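Local coordinates for NDP-rhamnosyltransferase (Saccharopolyspora spinosa, PDB 3TSA), which belongs to the erythromycin biosynthesis protein CIII-like glycosyltransferases, a family whose members have two Rossmann-like domains arranged as a GT-B fold, at residues C222-R227 / V278-F283; A236-A241 / I255-E260; E260-L265 / A272-S277. All blocks are in the same frame, centred on the assembly; numbering follows the deposited sequence.

Contact 1: C222-R227 / V278-F283; sequences CICMGR and VPLNLF
At the C-terminal end of strand 219-224, an inner strand of a parallel Rossmann-like sheet, Cys222 and Cys224 meet Leu280 and Phe283 from the loop leading to strand 289-292. The example shows how alternation along a strand sorts its side chains: the two cysteines point to this loop, while Ile223 between them points away and packs on helix 236-246. Leu280 CD1 touches both sulfurs, 3.7 Å from Cys224 SG and 4.0 Å from Cys222 SG, and its second methyl, CD2, also comes to 4.1 Å from Cys224 SG. Each SG is trans to its own backbone N (chi1 173° in Cys222), which carries the sulfur out from the strand toward the loop. Phe283 offers Cys222 its rim: CE1 lies 3.9 Å from SG, and the direction from ring centre to sulfur is 81° off the ring normal, an edge-on sulfur-aromatic contact. The loop is held in shape by its own turn, with Leu282 N bonded to Pro279 O and Phe283 N to Leu280 O. Around this apolar patch, Thr298 of helix 296-304 touches both Cys224 and Leu280, and Trp211 meets the Phe283 ring. Pro279 and Leu282 of the same loop pack on Thr50 of the second subunit. A connecting loop packed against one face of a central parallel strand in this way belongs to the Rossmann-like C-terminal half of a GT-B fold.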
loop_
_atom_site.group_PDB
_atom_site.type_symbol
_atom_site.label_atom_id
_atom_site.label_comp_id
_atom_site.label_asym_id
_atom_site.label_seq_id
_atom_site.Cartn_x
_atom_site.Cartn_y
_atom_site.Cartn_z
ATOM N N CYS A 222 10.868 20.099 13.398
ATOM C CA CYS A 222 9.576 19.789 12.802
ATOM C C CYS A 222 8.467 19.799 13.881
ATOM O O CYS A 222 8.623 19.110 14.905
ATOM C CB CYS A 222 9.624 18.424 12.103
ATOM S SG CYS A 222 8.036 17.796 11.466
ATOM N N ILE A 223 7.327 20.408 13.588
ATOM C CA ILE A 223 6.153 20.388 14.448
ATOM C C ILE A 223 5.143 19.577 13.690
ATOM O O ILE A 223 4.756 19.943 12.566
ATOM C CB ILE A 223 5.608 21.832 14.725
ATOM C CG1 ILE A 223 6.653 22.631 15.479
ATOM C CG2 ILE A 223 4.235 21.727 15.438
ATOM C CD1 ILE A 223 6.269 24.172 15.434
ATOM N N CYS A 224 4.757 18.430 14.283
ATOM C CA CYS A 224 3.902 17.469 13.600
ATOM C C CYS A 224 2.823 16.997 14.581
ATOM O O CYS A 224 3.138 16.405 15.677
ATOM C CB CYS A 224 4.755 16.328 13.119
ATOM S SG CYS A 224 3.693 15.175 12.142
ATOM N N MET A 225 1.593 17.406 14.266
ATOM C CA MET A 225 0.384 17.084 15.052
ATOM C C MET A 225 -0.695 16.585 14.069
ATOM O O MET A 225 -0.883 17.206 13.009
ATOM C CB MET A 225 -0.081 18.301 15.872
ATOM C CG MET A 225 0.908 18.506 16.971
ATOM S SD MET A 225 0.557 19.984 17.850
ATOM C CE MET A 225 2.132 20.225 18.712
ATOM N N GLY A 226 -1.326 15.450 14.381
ATOM C CA GLY A 226 -2.354 14.864 13.488
ATOM C C GLY A 226 -3.781 15.415 13.617
ATOM O O GLY A 226 -4.088 16.250 14.480
ATOM N N ARG A 227 -4.636 14.979 12.708
ATOM C CA ARG A 227 -6.000 15.359 12.702
ATOM C C ARG A 227 -6.688 15.016 14.009
ATOM O O ARG A 227 -7.441 15.839 14.569
ATOM C CB ARG A 227 -6.622 14.589 11.544
ATOM C CG ARG A 227 -8.071 14.840 11.294
ATOM C CD ARG A 227 -8.439 14.218 9.969
ATOM N NE ARG A 227 -8.092 15.181 8.905
ATOM C CZ ARG A 227 -7.570 14.866 7.719
ATOM N NH1 ARG A 227 -7.317 13.608 7.436
ATOM N NH2 ARG A 227 -7.287 15.835 6.822
ATOM N N VAL A 278 3.206 16.012 3.471
ATOM C CA VAL A 278 4.422 15.294 3.103
ATOM C C VAL A 278 4.711 14.313 4.240
ATOM O O VAL A 278 4.935 14.746 5.363
ATOM C CB VAL A 278 5.689 16.223 3.013
ATOM C CG1 VAL A 278 6.968 15.328 2.711
ATOM C CG2 VAL A 278 5.535 17.301 1.937
ATOM N N PRO A 279 4.737 13.000 3.947
ATOM C CA PRO A 279 5.047 11.951 4.935
ATOM C C PRO A 279 6.332 12.285 5.691
ATOM O O PRO A 279 7.391 12.531 5.072
ATOM C CB PRO A 279 5.303 10.724 4.021
ATOM C CG PRO A 279 4.246 10.900 2.966
ATOM C CD PRO A 279 4.342 12.415 2.650
ATOM N N LEU A 280 6.229 12.269 7.028
ATOM C CA LEU A 280 7.333 12.631 7.874
ATOM C C LEU A 280 8.660 11.987 7.502
ATOM O O LEU A 280 9.710 12.607 7.506
ATOM C CB LEU A 280 6.913 12.179 9.269
ATOM C CG LEU A 280 7.232 13.137 10.341
ATOM C CD1 LEU A 280 6.520 14.410 9.958
ATOM C CD2 LEU A 280 6.748 12.464 11.655
ATOM N N ASN A 281 8.631 10.703 7.206
ATOM C CA ASN A 281 9.845 9.988 7.021
ATOM C C ASN A 281 10.626 10.446 5.803
ATOM O O ASN A 281 11.817 10.203 5.699
ATOM C CB ASN A 281 9.490 8.473 6.957
ATOM C CG ASN A 281 8.888 8.083 5.662
ATOM O OD1 ASN A 281 7.663 7.969 5.525
ATOM N ND2 ASN A 281 9.742 7.870 4.675
ATOM N N LEU A 282 9.972 11.138 4.874
ATOM C CA LEU A 282 10.667 11.629 3.682
ATOM C C LEU A 282 11.685 12.738 3.996
ATOM O O LEU A 282 12.667 12.907 3.253
ATOM C CB LEU A 282 9.633 12.107 2.652
ATOM C CG LEU A 282 8.710 10.992 2.134
ATOM C CD1 LEU A 282 7.653 11.514 1.151
ATOM C CD2 LEU A 282 9.623 9.895 1.479
ATOM N N PHE A 283 11.517 13.457 5.103
ATOM C CA PHE A 283 12.415 14.587 5.399
ATOM C C PHE A 283 12.896 14.645 6.840
ATOM O O PHE A 283 13.745 15.472 7.209
ATOM C CB PHE A 283 11.723 15.906 5.075
ATOM C CG PHE A 283 10.528 16.198 5.961
ATOM C CD1 PHE A 283 10.683 16.819 7.185
ATOM C CD2 PHE A 283 9.252 15.896 5.522
ATOM C CE1 PHE A 283 9.556 17.135 7.973
ATOM C CE2 PHE A 283 8.148 16.162 6.289
ATOM C CZ PHE A 283 8.304 16.773 7.552
#

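Contact 2: A236-A241 / I255-E260; sequences APLLRA and IAVPPE
Ile255, one of two residues that Leu238 touches here, gives its backbone N to Arg273 O in a probable hydrogen bond, and its O takes a similar bond from Ala275 N. The next residue faces the other neighbour: Ala256 N probably bonds Ile223 O. Strand 251-256 is thus bonded on both sides, by strands 219-224 and 272-274; of the residues that meet the helix, Ile255 lies on this strand and Val257 just past its end. Within 236-241, Leu238 alone reaches segment 255-260. Its CB already points at the other segment, and with CG opposite the backbone N (chi1 -174°) both methyls come up to Val257. Leu238 CD1 meets Val257 CG1 tip to tip at 3.4 Å, closer than methyl groups usually approach, and the packing here is tight; CD2 adds a looser touch on the same methyl at 4.0 Å. Val257 presents this CG1 from the position opposite its own carbonyl carbon (chi1 -57°). Ile255 is met differently: its side chain and that of Leu238 cross obliquely, with Ile255 CG2 4.1 Å from Leu238 CD1. This is the interior of a beta-alpha-beta unit, in which the chain leaves strand 219-224, passes through helices 227-233 and 236-246, and returns as the adjacent parallel strand 251-256. Ile223 of the first strand and Leu265 from the following loop also touch Leu238, widening the apolar layer between helix and sheet. Past the strand end, Val257 packs in addition on Leu230 of helix 227-233.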
loop_
_atom_site.group_PDB
_atom_site.type_symbol
_atom_site.label_atom_id
_atom_site.label_comp_id
_atom_site.label_asym_id
_atom_site.label_seq_id
_atom_site.Cartn_x
_atom_site.Cartn_y
_atom_site.Cartn_z
ATOM N N ALA A 236 -4.545 25.273 20.240
ATOM C CA ALA A 236 -3.562 25.682 21.268
ATOM C C ALA A 236 -2.195 24.992 21.223
ATOM O O ALA A 236 -1.211 25.708 21.250
ATOM C CB ALA A 236 -4.141 25.624 22.715
ATOM N N PRO A 237 -2.109 23.651 21.108
ATOM C CA PRO A 237 -0.764 23.011 21.119
ATOM C C PRO A 237 0.080 23.367 19.869
ATOM O O PRO A 237 1.295 23.638 19.984
ATOM C CB PRO A 237 -1.065 21.526 21.284
ATOM C CG PRO A 237 -2.405 21.364 20.720
ATOM C CD PRO A 237 -3.176 22.630 21.099
ATOM N N LEU A 238 -0.613 23.600 18.758
ATOM C CA LEU A 238 0.053 24.002 17.515
ATOM C C LEU A 238 0.539 25.436 17.660
ATOM O O LEU A 238 1.697 25.743 17.355
ATOM C CB LEU A 238 -0.890 23.895 16.330
ATOM C CG LEU A 238 -0.348 24.138 14.911
ATOM C CD1 LEU A 238 0.816 23.172 14.541
ATOM C CD2 LEU A 238 -1.501 24.100 13.869
ATOM N N LEU A 239 -0.321 26.315 18.159
ATOM C CA LEU A 239 0.092 27.727 18.238
ATOM C C LEU A 239 1.249 27.813 19.209
ATOM O O LEU A 239 2.212 28.605 18.986
ATOM C CB LEU A 239 -1.101 28.541 18.780
ATOM C CG LEU A 239 -2.251 28.651 17.774
ATOM C CD1 LEU A 239 -3.515 29.354 18.394
ATOM C CD2 LEU A 239 -1.735 29.349 16.478
ATOM N N ARG A 240 1.139 27.057 20.320
ATOM C CA ARG A 240 2.173 27.111 21.358
ATOM C C ARG A 240 3.485 26.648 20.804
ATOM O O ARG A 240 4.500 27.273 21.062
ATOM C CB ARG A 240 1.825 26.274 22.596
ATOM C CG ARG A 240 0.755 26.949 23.470
ATOM C CD ARG A 240 -0.071 25.989 24.338
ATOM N NE ARG A 240 -1.100 26.748 25.118
ATOM C CZ ARG A 240 -2.133 26.191 25.769
ATOM N NH1 ARG A 240 -2.395 24.916 25.697
ATOM N NH2 ARG A 240 -2.992 26.995 26.403
ATOM N N ALA A 241 3.490 25.570 20.034
ATOM C CA ALA A 241 4.768 25.054 19.490
ATOM C C ALA A 241 5.353 25.964 18.440
ATOM O O ALA A 241 6.564 26.124 18.378
ATOM C CB ALA A 241 4.551 23.614 18.856
ATOM N N ILE A 255 6.377 22.798 9.484
ATOM C CA ILE A 255 5.082 22.550 10.175
ATOM C C ILE A 255 4.278 21.560 9.360
ATOM O O ILE A 255 3.936 21.801 8.171
ATOM C CB ILE A 255 4.269 23.853 10.400
ATOM C CG1 ILE A 255 4.996 24.795 11.337
ATOM C CG2 ILE A 255 2.978 23.549 11.113
ATOM C CD1 ILE A 255 4.619 26.268 11.126
ATOM N N ALA A 256 4.018 20.401 9.986
ATOM C CA ALA A 256 3.335 19.272 9.337
ATOM C C ALA A 256 1.985 19.022 10.045
ATOM O O ALA A 256 1.956 18.356 11.101
ATOM C CB ALA A 256 4.233 17.997 9.354
ATOM N N VAL A 257 0.890 19.610 9.542
ATOM C CA VAL A 257 -0.447 19.420 10.131
ATOM C C VAL A 257 -1.394 19.136 8.976
ATOM O O VAL A 257 -1.006 19.425 7.843
ATOM C CB VAL A 257 -0.931 20.615 10.981
ATOM C CG1 VAL A 257 0.100 20.896 12.096
ATOM C CG2 VAL A 257 -1.243 21.836 10.115
ATOM N N PRO A 258 -2.592 18.568 9.241
ATOM C CA PRO A 258 -3.543 18.203 8.181
ATOM C C PRO A 258 -4.013 19.425 7.446
ATOM O O PRO A 258 -4.074 20.506 8.054
ATOM C CB PRO A 258 -4.733 17.646 8.980
ATOM C CG PRO A 258 -4.054 17.051 10.185
ATOM C CD PRO A 258 -3.097 18.125 10.556
ATOM N N PRO A 259 -4.418 19.273 6.178
ATOM C CA PRO A 259 -4.842 20.404 5.366
ATOM C C PRO A 259 -5.857 21.338 6.062
ATOM O O PRO A 259 -5.666 22.580 6.056
ATOM C CB PRO A 259 -5.511 19.736 4.145
ATOM C CG PRO A 259 -4.937 18.383 4.055
ATOM C CD PRO A 259 -4.578 17.974 5.486
ATOM N N GLU A 260 -6.900 20.775 6.676
ATOM C CA GLU A 260 -7.928 21.665 7.318
ATOM C C GLU A 260 -7.443 22.440 8.555
ATOM O O GLU A 260 -8.068 23.417 8.968
ATOM C CB GLU A 260 -9.227 20.925 7.614
ATOM C CG GLU A 260 -9.157 19.997 8.814
ATOM C CD GLU A 260 -8.500 18.640 8.515
ATOM O OE1 GLU A 260 -7.992 18.352 7.378
ATOM O OE2 GLU A 260 -8.491 17.852 9.475
#

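Contact 3: E260-L265 / A272-S277; sequences EHRALL and ARIAES
Arg262 and Ile274 mark the closest backbone approach, CA to CA 7.7 Å, between the turn-rich segment 260-265 and segment 272-277, which leaves its strand through an inverse gamma turn centred on Glu276. That turn shapes the seat of the Arg262 guanidinium. Ala275 O lies over the centre of one face, 3.6 Å above the plane, and also takes a weak bond from Ser277 N. At the edge, NH2 donates to Ser277 OG at 2.9 Å with an N-H...O angle of 156°, the oxygen only 14° out of the guanidinium plane. Glu276 OE1 is 4.0 Å from NH1 but well outside that plane, so it probably adds only electrostatic attraction. The arginine chain, extended from CG to NE, lays CD against Ile274 CG2 at 3.7 Å. Deeper in, Leu265 and Ile274 slide past each other in opposite directions, CD1 of the leucine 3.9 Å from CG1 of the isoleucine. Arg262 NE donates to Val257 O, tying the guanidinium to the loop just past strand 251-256. Leu265 continues inward to Val242 of helix 236-246 and to Ile255 of strand 251-256, beside which strand 272-274 forms the sheet edge.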
loop_
_atom_site.group_PDB
_atom_site.type_symbol
_atom_site.label_atom_id
_atom_site.label_comp_id
_atom_site.label_asym_id
_atom_site.label_seq_id
_atom_site.Cartn_x
_atom_site.Cartn_y
_atom_site.Cartn_z
ATOM N N GLU A 260 -6.900 20.775 6.676
ATOM C CA GLU A 260 -7.928 21.665 7.318
ATOM C C GLU A 260 -7.443 22.440 8.555
ATOM O O GLU A 260 -8.068 23.417 8.968
ATOM C CB GLU A 260 -9.227 20.925 7.614
ATOM C CG GLU A 260 -9.157 19.997 8.814
ATOM C CD GLU A 260 -8.500 18.640 8.515
ATOM O OE1 GLU A 260 -7.992 18.352 7.378
ATOM O OE2 GLU A 260 -8.491 17.852 9.475
ATOM N N HIS A 261 -6.309 22.034 9.125
ATOM C CA HIS A 261 -5.734 22.769 10.254
ATOM C C HIS A 261 -4.690 23.828 9.866
ATOM O O HIS A 261 -4.145 24.500 10.739
ATOM C CB HIS A 261 -5.173 21.793 11.312
ATOM C CG HIS A 261 -6.203 20.859 11.881
ATOM N ND1 HIS A 261 -7.186 21.274 12.752
ATOM C CD2 HIS A 261 -6.359 19.514 11.752
ATOM C CE1 HIS A 261 -7.948 20.240 13.078
ATOM N NE2 HIS A 261 -7.462 19.160 12.499
ATOM N N ARG A 262 -4.442 23.984 8.558
ATOM C CA ARG A 262 -3.404 24.865 8.066
ATOM C C ARG A 262 -3.894 26.315 8.166
ATOM O O ARG A 262 -3.109 27.243 8.386
ATOM C CB ARG A 262 -2.963 24.422 6.626
ATOM C CG ARG A 262 -2.109 23.115 6.691
ATOM C CD ARG A 262 -1.715 22.495 5.341
ATOM N NE ARG A 262 -1.376 21.084 5.552
ATOM C CZ ARG A 262 -1.254 20.159 4.610
ATOM N NH1 ARG A 262 -1.454 20.491 3.355
ATOM N NH2 ARG A 262 -0.933 18.888 4.937
ATOM N N ALA A 263 -5.213 26.500 8.109
ATOM C CA ALA A 263 -5.793 27.850 8.243
ATOM C C ALA A 263 -5.569 28.505 9.632
ATOM O O ALA A 263 -5.558 29.741 9.771
ATOM C CB ALA A 263 -7.303 27.801 7.878
ATOM N N LEU A 264 -5.350 27.679 10.646
ATOM C CA LEU A 264 -4.992 28.151 11.987
ATOM C C LEU A 264 -3.673 28.977 12.028
ATOM O O LEU A 264 -3.437 29.746 12.956
ATOM C CB LEU A 264 -4.886 26.942 12.951
ATOM C CG LEU A 264 -6.074 25.969 13.092
ATOM C CD1 LEU A 264 -5.756 24.739 13.975
ATOM C CD2 LEU A 264 -7.376 26.719 13.634
ATOM N N LEU A 265 -2.819 28.800 11.027
ATOM C CA LEU A 265 -1.497 29.388 11.016
ATOM C C LEU A 265 -1.432 30.739 10.299
ATOM O O LEU A 265 -0.913 30.815 9.184
ATOM C CB LEU A 265 -0.557 28.439 10.285
ATOM C CG LEU A 265 -0.396 27.055 10.917
ATOM C CD1 LEU A 265 0.413 26.130 9.998
ATOM C CD2 LEU A 265 0.163 27.189 12.351
ATOM N N ALA A 272 9.368 29.770 9.096
ATOM C CA ALA A 272 8.451 28.649 9.103
ATOM C C ALA A 272 8.114 28.176 7.705
ATOM O O ALA A 272 7.995 28.991 6.797
ATOM C CB ALA A 272 7.158 29.000 9.897
ATOM N N ARG A 273 7.935 26.871 7.518
ATOM C CA ARG A 273 7.431 26.347 6.269
ATOM C C ARG A 273 6.259 25.427 6.580
ATOM O O ARG A 273 6.366 24.653 7.518
ATOM C CB ARG A 273 8.488 25.518 5.629
ATOM C CG ARG A 273 7.948 24.683 4.438
ATOM C CD ARG A 273 9.006 23.736 3.917
ATOM N NE ARG A 273 10.048 24.514 3.298
ATOM C CZ ARG A 273 10.000 24.962 2.035
ATOM N NH1 ARG A 273 8.963 24.682 1.243
ATOM N NH2 ARG A 273 11.012 25.689 1.563
ATOM N N ILE A 274 5.152 25.554 5.837
ATOM C CA ILE A 274 4.022 24.643 5.928
ATOM C C ILE A 274 4.262 23.499 4.969
ATOM O O ILE A 274 4.359 23.722 3.757
ATOM C CB ILE A 274 2.634 25.340 5.673
ATOM C CG1 ILE A 274 2.405 26.580 6.617
ATOM C CG2 ILE A 274 1.525 24.279 5.804
ATOM C CD1 ILE A 274 1.110 27.487 6.332
ATOM N N ALA A 275 4.443 22.279 5.486
ATOM C CA ALA A 275 4.708 21.102 4.613
ATOM C C ALA A 275 3.417 20.677 3.931
ATOM O O ALA A 275 2.348 20.596 4.566
ATOM C CB ALA A 275 5.345 19.918 5.390
ATOM N N GLU A 276 3.505 20.408 2.640
ATOM C CA GLU A 276 2.317 20.147 1.829
ATOM C C GLU A 276 1.892 18.677 1.843
ATOM O O GLU A 276 2.109 17.985 0.857
ATOM C CB GLU A 276 2.583 20.605 0.381
ATOM C CG GLU A 276 2.325 22.079 0.133
ATOM C CD GLU A 276 0.844 22.416 0.223
ATOM O OE1 GLU A 276 0.486 23.201 1.141
ATOM O OE2 GLU A 276 0.035 21.847 -0.549
ATOM N N SER A 277 1.355 18.200 2.952
ATOM C CA SER A 277 0.914 16.763 3.106
ATOM C C SER A 277 2.089 15.811 2.799
ATOM O O SER A 277 2.013 14.943 1.936
ATOM C CB SER A 277 -0.283 16.427 2.218
ATOM O OG SER A 277 -1.449 16.990 2.755
#

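How the contacts relate
The three contacts cluster in one Rossmann-like half of the GT-B fold, with the centre of contact 1 about 11 Å from those of contacts 2 and 3, which lie about 7 Å apart. All reach the same parallel sheet, whose strands 219-224, 251-256 and 272-274 lie side by side in that order out to the edge. Along the chain, contact 1 spans both others: contact 2 joins 236-241 to 255-260, and contact 3 follows, sharing Glu260. Contact 1 packs the face turned away from helix 236-246, whereas on the face covered by that helix Leu238 and Leu265 meet, joining contacts 2 and 3. Connecting segments thus cover both faces of the sheet near these three strands.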